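Local coordinates for hemolysin-related protein (Vibrio cholerae serotype O1, PDB 6MLT), which probably binds carbohydrate and contributes to adhesion of the biofilm matrix as a secreted, calcium- and sodium-binding protein with a beta-propeller and a beta-prism lectin domain, at residues S28-M32 against N551-F555; A514-G518 against S548-H552. All coordinates share one frame; numbering follows the deposited sequence.

Overall arrangement
Both contacts lie at the closing blade of the beta-propeller, in which the N-terminal strand 13-19 pairs with strand 553-559. Contact 1 joins this blade to strand 28-30 of the following one; contact 2 ties it to the segment leaving strand 509-514 of the preceding one. Their centres are about 9 Å apart, and they share Asn551 and His552: the His552 side chain serves contact 1, that of Asn551 contact 2. Asn542 bridges them, with ND2 on Val31 O and OD1 on Gly518 N, and Met32 SD packs 3.6 Å from Ser517 OG. The nearest bound calcium is about 14 Å from the Val554 side chain.

Contact 1: residues S28-M32 against N551-F555; sequences SNQVM and NHGVF
Gln30 NE2 donates to Asn29 OD1 (3.2 Å, N-H...O 152°), coming from above the carbonyl plane of the asparagine; the bond ties the two side chains together, and NE2 also packs 3.5 Å from His552 CB. The setting is a blade-to-blade junction of the beta-propeller: Asn29 and Gln30 both face Phe62, forming a classic beta bulge in strand 28-30 of the first blade, paired with strand 56-63, while residues 551-555 lead into strand 553-559 of the closing blade. No hydrogen bond runs directly between the two segments; the link passes through Ala541 of strand 536-541, whose backbone bonds both Val31 and Gly553, and through the loop residue Asp543, whose OD2 bonds His552 ND1 and whose backbone N bonds Gln30 OE1. The chi1 of His552, 61°, keeps CG close to both main-chain neighbours of CA and brings the CD2-NE2 side of the ring to Asn29. The backbone O of Asn29 meets the ring at its edge, near its plane, 3.3 Å from CD2. The Asn29 amide crosses the ring with the two planes 41° apart; ND2 comes to 3.3 Å from His552 NE2, but at an angle too poor for a hydrogen bond. A histidine suits this place because its ring presents a C-H edge to a carbonyl while a nitrogen reaches the carboxylate, and a bent glutamine can serve both asparagine and loop. Gly553 follows with a positive phi, at which a beta-carbon would be jammed against the carbonyl O of His552. Farther along, Val31 turns its branched side chain toward the closing blade, CB lying 3.8 Å from Gly553 O. Val554 also packs on Val59, and a thin apolar contact completes the junction where Val31 CG2 meets Val554 CG2 at 4.4 Å.

Contact 2: residues A514-G518 against S548-H552; sequences ANSSG and SQVNH
The linker between two propeller blades is pinned here to a loop of the second: residues 514-518 leave the outer strand 509-514 of one blade on the way to strand 525-527 of the next, and residues 548-552 complete the connection between strands 536-541 and 553-559 of that next blade. Ser516 is the centre of the exchange. Its OG accepts the backbone N-H of Val550 (3.0 Å) and, more nearly straight at 171°, that of Asn551 (3.0 Å), while it also bonds the backbone O of Asn542. A serine suits the place because its short side chain can reach the backbone of the 548-552 loop and its hydroxyl can satisfy two successive amides as well as a carbonyl. Asn551 returns the bond. A chi1 of 59° folds its amide back over its own main chain, and OD1 takes the Ser516 N-H at 2.9 Å, in the carbonyl plane. The other end of the same amide is used too: ND2 donates to Asn515 OD1 at 3.2 Å, nearly within its own amide plane but tilted from the carbonyl plane of Asn515. The two side-chain amides stand almost perpendicular, 77° apart. One carboxamide thus serves a backbone N-H and a side-chain oxygen. The Asn515 side chain also has a polar partner in Val540 of strand 536-541. At the other end Ser548 CB lies 3.3 Å from Ser517 O, and Arg496 binds both sides of the gap, through NE to that carbonyl and through NH2 to Ser548 OG. Val550 packs at the exposed margin, its CB 3.4 Å from Ser516 OG; the apolar touch is that of its CG1, 4.2 Å from Ala514 CB.

Contact 1: residues S28-M32 against N551-F555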
ATOM      1  N   SER A  28       5.156   7.460 -34.686  1.00 23.29           N
ATOM      2  CA  SER A  28       4.755   6.743 -33.474  1.00 21.32           C
ATOM      3  C   SER A  28       4.993   7.679 -32.300  1.00 19.40           C
ATOM      4  O   SER A  28       6.045   7.654 -31.661  1.00 19.85           O
ATOM      5  CB  SER A  28       5.538   5.444 -33.330  1.00 22.39           C
ATOM      6  OG  SER A  28       5.155   4.735 -32.165  1.00 22.20           O
ATOM      7  N   ASN A  29       4.007   8.532 -32.014  1.00 20.87           N
ATOM      8  CA  ASN A  29       4.218   9.588 -31.031  1.00 22.07           C
ATOM      9  C   ASN A  29       3.019   9.786 -30.107  1.00 21.32           C
ATOM     10  O   ASN A  29       2.931  10.826 -29.443  1.00 22.79           O
ATOM     11  CB  ASN A  29       4.540  10.908 -31.737  1.00 22.65           C
ATOM     12  CG  ASN A  29       3.453  11.327 -32.693  1.00 23.54           C
ATOM     13  OD1 ASN A  29       2.394  10.706 -32.752  1.00 23.31           O
ATOM     14  ND2 ASN A  29       3.703  12.388 -33.444  1.00 27.61           N
ATOM     15  N   GLN A  30       2.099   8.827 -30.053  1.00 18.55           N
ATOM     16  CA  GLN A  30       0.943   8.859 -29.162  1.00 18.80           C
ATOM     17  C   GLN A  30       1.191   7.915 -27.994  1.00 18.10           C
ATOM     18  O   GLN A  30       1.794   6.853 -28.170  1.00 19.46           O
ATOM     19  CB  GLN A  30      -0.327   8.423 -29.900  1.00 18.37           C
ATOM     20  CG  GLN A  30      -0.588   9.126 -31.227  1.00 21.02           C
ATOM     21  CD  GLN A  30      -1.104  10.541 -31.043  1.00 23.91           C
ATOM     22  OE1 GLN A  30      -2.032  10.780 -30.274  1.00 23.79           O
ATOM     23  NE2 GLN A  30      -0.498  11.488 -31.748  1.00 25.35           N
ATOM     24  N   VAL A  31       0.717   8.288 -26.806  1.00 16.56           N
ATOM     25  CA  VAL A  31       0.892   7.449 -25.621  1.00 15.22           C
ATOM     26  C   VAL A  31      -0.423   7.393 -24.858  1.00 16.73           C
ATOM     27  O   VAL A  31      -1.071   8.423 -24.640  1.00 17.62           O
ATOM     28  CB  VAL A  31       2.034   7.960 -24.719  1.00 15.54           C
ATOM     29  CG1 VAL A  31       2.303   6.978 -23.599  1.00 17.06           C
ATOM     30  CG2 VAL A  31       3.301   8.174 -25.539  1.00 15.76           C
ATOM     31  N   MET A  32      -0.827   6.180 -24.458  1.00 17.05           N
ATOM     32  CA  MET A  32      -2.082   6.004 -23.733  1.00 16.72           C
ATOM     33  C   MET A  32      -1.975   4.893 -22.691  1.00 21.38           C
ATOM     34  O   MET A  32      -2.984   4.270 -22.342  1.00 22.16           O
ATOM     35  CB  MET A  32      -3.233   5.735 -24.725  1.00 18.67           C
ATOM     36  CG  MET A  32      -4.634   5.925 -24.134  1.00 20.84           C
ATOM     37  SD  MET A  32      -5.872   6.387 -25.380  1.00 21.97           S
ATOM     38  CE  MET A  32      -5.668   5.067 -26.585  1.00 22.32           C
ATOM     39  N   ASN A 551      -2.693  17.545 -27.122  1.00 19.97           N
ATOM     40  CA  ASN A 551      -1.263  17.280 -27.181  1.00 19.23           C
ATOM     41  C   ASN A 551      -1.033  15.780 -27.301  1.00 21.67           C
ATOM     42  O   ASN A 551      -1.968  14.978 -27.226  1.00 18.70           O
ATOM     43  CB  ASN A 551      -0.546  17.867 -25.956  1.00 22.38           C
ATOM     44  CG  ASN A 551      -1.059  17.300 -24.634  1.00 22.77           C
ATOM     45  OD1 ASN A 551      -2.223  16.930 -24.512  1.00 21.66           O
ATOM     46  ND2 ASN A 551      -0.183  17.235 -23.641  1.00 24.33           N
ATOM     47  N   HIS A 552       0.227  15.409 -27.526  1.00 19.75           N
ATOM     48  CA  HIS A 552       0.606  14.008 -27.627  1.00 20.66           C
ATOM     49  C   HIS A 552       2.035  13.831 -27.137  1.00 21.54           C
ATOM     50  O   HIS A 552       2.884  14.696 -27.347  1.00 18.78           O
ATOM     51  CB  HIS A 552       0.473  13.482 -29.064  1.00 21.93           C
ATOM     52  CG  HIS A 552       1.353  14.187 -30.056  1.00 24.77           C
ATOM     53  ND1 HIS A 552       0.913  15.246 -30.823  1.00 25.75           N
ATOM     54  CD2 HIS A 552       2.634  13.958 -30.434  1.00 24.72           C
ATOM     55  CE1 HIS A 552       1.889  15.646 -31.621  1.00 27.08           C
ATOM     56  NE2 HIS A 552       2.945  14.883 -31.401  1.00 26.22           N
ATOM     57  N   GLY A 553       2.286  12.696 -26.482  1.00 19.18           N
ATOM     58  CA  GLY A 553       3.615  12.315 -26.038  1.00 19.01           C
ATOM     59  C   GLY A 553       3.669  12.170 -24.529  1.00 20.49           C
ATOM     60  O   GLY A 553       2.780  11.567 -23.915  1.00 20.05           O
ATOM     61  N   VAL A 554       4.718  12.729 -23.938  1.00 19.33           N
ATOM     62  CA  VAL A 554       4.967  12.652 -22.499  1.00 18.90           C
ATOM     63  C   VAL A 554       5.275  14.057 -22.008  1.00 19.08           C
ATOM     64  O   VAL A 554       6.131  14.744 -22.580  1.00 20.00           O
ATOM     65  CB  VAL A 554       6.128  11.694 -22.166  1.00 19.61           C
ATOM     66  CG1 VAL A 554       6.360  11.632 -20.654  1.00 19.48           C
ATOM     67  CG2 VAL A 554       5.849  10.302 -22.718  1.00 20.66           C
ATOM     68  N   PHE A 555       4.601  14.465 -20.941  1.00 20.04           N
ATOM     69  CA  PHE A 555       4.726  15.810 -20.403  1.00 20.84           C
ATOM     70  C   PHE A 555       5.030  15.708 -18.919  1.00 20.74           C
ATOM     71  O   PHE A 555       4.328  15.008 -18.182  1.00 18.40           O
ATOM     72  CB  PHE A 555       3.452  16.621 -20.676  1.00 22.15           C
ATOM     73  CG  PHE A 555       3.252  16.904 -22.136  1.00 22.53           C
ATOM     74  CD1 PHE A 555       2.839  15.901 -22.994  1.00 27.72           C
ATOM     75  CD2 PHE A 555       3.545  18.147 -22.661  1.00 20.41           C
ATOM     76  CE1 PHE A 555       2.697  16.145 -24.350  1.00 28.66           C
ATOM     77  CE2 PHE A 555       3.405  18.391 -24.013  1.00 23.14           C
ATOM     78  CZ  PHE A 555       2.980  17.390 -24.854  1.00 25.25           C
TER

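Contact 2: residues A514-G518 against S548-H552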
ATOM      1  N   ALA A 514      -3.813  21.173 -19.003  1.00 20.22           N
ATOM      2  CA  ALA A 514      -4.333  20.716 -20.283  1.00 20.34           C
ATOM      3  C   ALA A 514      -3.537  19.501 -20.750  1.00 20.81           C
ATOM      4  O   ALA A 514      -2.314  19.572 -20.900  1.00 23.21           O
ATOM      5  CB  ALA A 514      -4.259  21.838 -21.316  1.00 21.76           C
ATOM      6  N   ASN A 515      -4.237  18.394 -20.984  1.00 19.78           N
ATOM      7  CA  ASN A 515      -3.598  17.130 -21.343  1.00 17.65           C
ATOM      8  C   ASN A 515      -4.683  16.208 -21.874  1.00 19.47           C
ATOM      9  O   ASN A 515      -5.615  15.867 -21.136  1.00 20.38           O
ATOM     10  CB  ASN A 515      -2.898  16.516 -20.129  1.00 18.85           C
ATOM     11  CG  ASN A 515      -1.981  15.360 -20.493  1.00 19.51           C
ATOM     12  OD1 ASN A 515      -0.910  15.559 -21.064  1.00 18.48           O
ATOM     13  ND2 ASN A 515      -2.394  14.147 -20.144  1.00 17.35           N
ATOM     14  N   SER A 516      -4.581  15.815 -23.144  1.00 17.44           N
ATOM     15  CA  SER A 516      -5.661  15.095 -23.804  1.00 17.94           C
ATOM     16  C   SER A 516      -5.368  13.603 -23.908  1.00 18.92           C
ATOM     17  O   SER A 516      -4.212  13.170 -23.941  1.00 17.89           O
ATOM     18  CB  SER A 516      -5.925  15.652 -25.204  1.00 17.92           C
ATOM     19  OG  SER A 516      -4.767  15.606 -26.025  1.00 18.62           O
ATOM     20  N   SER A 517      -6.446  12.822 -23.978  1.00 20.16           N
ATOM     21  CA  SER A 517      -6.348  11.385 -24.192  1.00 21.20           C
ATOM     22  C   SER A 517      -7.702  10.827 -24.605  1.00 19.42           C
ATOM     23  O   SER A 517      -8.744  11.263 -24.097  1.00 17.94           O
ATOM     24  CB  SER A 517      -5.856  10.665 -22.929  1.00 19.88           C
ATOM     25  OG  SER A 517      -5.786   9.262 -23.158  1.00 17.96           O
ATOM     26  N   GLY A 518      -7.682   9.857 -25.524  1.00 17.39           N
ATOM     27  CA  GLY A 518      -8.860   9.031 -25.737  1.00 18.32           C
ATOM     28  C   GLY A 518      -9.257   8.271 -24.489  1.00 19.72           C
ATOM     29  O   GLY A 518     -10.432   7.921 -24.326  1.00 21.70           O
ATOM     30  N   SER A 548     -10.461  14.751 -28.209  1.00 25.05           N
ATOM     31  CA  SER A 548      -9.387  14.846 -27.220  1.00 23.11           C
ATOM     32  C   SER A 548      -8.102  15.208 -27.971  1.00 22.66           C
ATOM     33  O   SER A 548      -7.139  14.447 -28.052  1.00 18.88           O
ATOM     34  CB  SER A 548      -9.239  13.553 -26.414  1.00 23.64           C
ATOM     35  OG  SER A 548      -9.183  12.410 -27.248  1.00 22.14           O
ATOM     36  N   GLN A 549      -8.076  16.424 -28.513  1.00 21.79           N
ATOM     37  CA  GLN A 549      -7.028  16.857 -29.435  1.00 27.87           C
ATOM     38  C   GLN A 549      -6.329  18.084 -28.855  1.00 27.62           C
ATOM     39  O   GLN A 549      -6.582  19.215 -29.270  1.00 30.48           O
ATOM     40  CB  GLN A 549      -7.649  17.140 -30.812  1.00 33.58           C
ATOM     41  CG  GLN A 549      -6.689  16.992 -31.972  1.00 42.67           C
ATOM     42  CD  GLN A 549      -7.397  16.594 -33.250  1.00 49.31           C
ATOM     43  OE1 GLN A 549      -8.163  17.373 -33.810  1.00 45.97           O
ATOM     44  NE2 GLN A 549      -7.155  15.366 -33.712  1.00 54.79           N
ATOM     45  N   VAL A 550      -5.442  17.852 -27.887  1.00 23.09           N
ATOM     46  CA  VAL A 550      -4.683  18.934 -27.267  1.00 23.53           C
ATOM     47  C   VAL A 550      -3.195  18.717 -27.507  1.00 23.72           C
ATOM     48  O   VAL A 550      -2.501  19.604 -28.017  1.00 24.06           O
ATOM     49  CB  VAL A 550      -4.967  19.033 -25.759  1.00 24.60           C
ATOM     50  CG1 VAL A 550      -4.062  20.093 -25.106  1.00 24.08           C
ATOM     51  CG2 VAL A 550      -6.431  19.356 -25.514  1.00 22.47           C
ATOM     52  N   ASN A 551      -2.693  17.545 -27.122  1.00 19.97           N
ATOM     53  CA  ASN A 551      -1.263  17.280 -27.181  1.00 19.23           C
ATOM     54  C   ASN A 551      -1.033  15.780 -27.301  1.00 21.67           C
ATOM     55  O   ASN A 551      -1.968  14.978 -27.226  1.00 18.70           O
ATOM     56  CB  ASN A 551      -0.546  17.867 -25.956  1.00 22.38           C
ATOM     57  CG  ASN A 551      -1.059  17.300 -24.634  1.00 22.77           C
ATOM     58  OD1 ASN A 551      -2.223  16.930 -24.512  1.00 21.66           O
ATOM     59  ND2 ASN A 551      -0.183  17.235 -23.641  1.00 24.33           N
ATOM     60  N   HIS A 552       0.227  15.409 -27.526  1.00 19.75           N
ATOM     61  CA  HIS A 552       0.606  14.008 -27.627  1.00 20.66           C
ATOM     62  C   HIS A 552       2.035  13.831 -27.137  1.00 21.54           C
ATOM     63  O   HIS A 552       2.884  14.696 -27.347  1.00 18.78           O
ATOM     64  CB  HIS A 552       0.473  13.482 -29.064  1.00 21.93           C
ATOM     65  CG  HIS A 552       1.353  14.187 -30.056  1.00 24.77           C
ATOM     66  ND1 HIS A 552       0.913  15.246 -30.823  1.00 25.75           N
ATOM     67  CD2 HIS A 552       2.634  13.958 -30.434  1.00 24.72           C
ATOM     68  CE1 HIS A 552       1.889  15.646 -31.621  1.00 27.08           C
ATOM     69  NE2 HIS A 552       2.945  14.883 -31.401  1.00 26.22           N
TER